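Local coordinates for nucleoprotein (PDB 5N4K) that probably packages the positive-strand viral RNA genome into a helical ribonucleocapsid, with this N-terminal domain as the likely RNA-binding part, at residues S39-A42 and P43-I47. Sequence-based numbering, arbitrary orientation. Where two conformers were deposited one is given.
With SO4 (sulfate ion), chain H.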
# COMPACT_ATOMS: atom_id res chain seq x y z
N SER A 39 14.87 -9.32 12.94
CA SER A 39 15.09 -8.54 14.21
C SER A 39 13.98 -7.49 14.62
O SER A 39 12.85 -7.58 14.13
CB SER A 39 16.52 -7.96 14.23
OG SER A 39 16.99 -7.68 15.52
N ASP A 40 14.28 -6.56 15.55
CA ASP A 40 13.25 -5.67 16.12
C ASP A 40 13.03 -4.30 15.41
O ASP A 40 11.87 -3.81 15.22
CB ASP A 40 13.45 -5.46 17.66
CG ASP A 40 14.93 -5.31 18.12
OD1 ASP A 40 15.88 -5.10 17.33
OD2 ASP A 40 15.16 -5.43 19.35
N LYS A 41 14.13 -3.78 14.91
CA LYS A 41 14.22 -2.39 14.43
C LYS A 41 13.28 -2.08 13.26
O LYS A 41 13.02 -2.93 12.39
CB LYS A 41 15.65 -2.06 13.99
CG LYS A 41 16.78 -2.23 15.05
CD LYS A 41 18.13 -2.23 14.33
CE LYS A 41 19.34 -2.52 15.21
NZ LYS A 41 20.61 -2.54 14.41
N ALA A 42 12.87 -0.84 13.21
CA ALA A 42 12.06 -0.31 12.10
C ALA A 42 12.81 -0.42 10.77
O ALA A 42 13.97 -0.12 10.64
CB ALA A 42 11.72 1.11 12.30
N PRO A 43 12.04 -0.74 9.72
CA PRO A 43 12.61 -0.71 8.38
C PRO A 43 13.32 0.59 8.05
O PRO A 43 14.40 0.61 7.40
CB PRO A 43 11.41 -1.04 7.48
CG PRO A 43 10.52 -1.91 8.36
CD PRO A 43 10.62 -1.20 9.68
N TYR A 44 12.71 1.74 8.42
CA TYR A 44 13.39 2.99 8.15
C TYR A 44 14.79 3.17 8.77
O TYR A 44 15.56 3.96 8.25
CB TYR A 44 12.48 4.24 8.43
CG TYR A 44 12.08 4.43 9.86
CD1 TYR A 44 13.06 4.95 10.79
CD2 TYR A 44 10.85 4.10 10.36
CE1 TYR A 44 12.72 5.16 12.12
CE2 TYR A 44 10.53 4.29 11.71
CZ TYR A 44 11.48 4.81 12.57
OH TYR A 44 11.14 4.98 13.90
N ARG A 45 15.01 2.42 9.82
CA ARG A 45 16.28 2.43 10.54
C ARG A 45 17.31 1.54 9.90
O ARG A 45 18.51 1.87 9.83
CB ARG A 45 16.02 2.00 12.00
CG ARG A 45 16.17 3.12 13.04
CD ARG A 45 17.37 2.84 13.97
NE ARG A 45 16.94 2.23 15.23
CZ ARG A 45 17.64 1.38 15.98
NH1 ARG A 45 18.85 0.95 15.62
NH2 ARG A 45 17.10 0.91 17.10
N VAL A 46 16.90 0.40 9.36
CA VAL A 46 17.80 -0.55 8.89
C VAL A 46 18.17 -0.50 7.44
O VAL A 46 19.18 -1.04 6.99
CB VAL A 46 17.51 -2.01 9.32
CG1 VAL A 46 17.53 -2.12 10.88
CG2 VAL A 46 16.26 -2.52 8.72
N ILE A 47 17.30 0.08 6.61
CA ILE A 47 17.55 0.09 5.22
C ILE A 47 18.48 1.25 4.89
O ILE A 47 18.14 2.43 5.16
CB ILE A 47 16.19 0.28 4.45
CG1 ILE A 47 15.32 -0.95 4.63
CG2 ILE A 47 16.44 0.68 2.99
CD1 ILE A 47 13.88 -0.79 4.15
S SO4 H . 13.41 8.44 14.30
O1 SO4 H . 13.89 9.25 15.45
O2 SO4 H . 14.59 7.96 13.54
O3 SO4 H . 12.70 7.23 14.77
O4 SO4 H . 12.48 9.33 13.55
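With chi1 at 65°, Tyr-44 CG lies between its own backbone N and carbonyl carbon, and one face of the ring turns toward Ala-42. The Ala-42 methyl makes a CH-pi contact there, with CB 3.7 Å from the centroid of the Tyr-44 ring. It sits off centre, closest to CE2. At the far end of the ring, Tyr-44 OH donates a hydrogen bond to sulfate O3 at 2.9 Å. The same sulfate is bonded by Arg-23 of the second subunit. It probably came from the crystallisation liquor.

Lys-41 CG lies anti to the carbonyl carbon (chi1 -58°), and the extended chain beyond it runs between Val-46 and Arg-45. Lys-41 CD touches Val-46 CG1 at 3.5 Å. The bent Arg-45 side chain crosses the lysine at about a right angle and lays one guanidinium face over its methylenes, with Lys-41 CD 3.5 Å from Arg-45 NH1. Lys-41 NZ is 4.1 Å from Arg-45 NH1, but both side chains also have a second conformer, so this like-charge approach is tentative. A salt bridge to Glu-144 would probably compensate the lysine charge.

Ala-42 O accepts two backbone hydrogen bonds, from Arg-45 N at 2.9 Å and from Val-46 N at 3.2 Å. The first is an i to i+3 bond and the second an i to i+4 bond. Pro-43 packs on Val-68 of strand 63-73, and Val-46 on Leu-145 of strand 145-147. The arrangement is that of a short, single-turn helix with Ala-42 at its N-cap and proline in the first turn, following strand 35-37 and lying against the antiparallel sheet of the coronavirus nucleocapsid N-terminal domain.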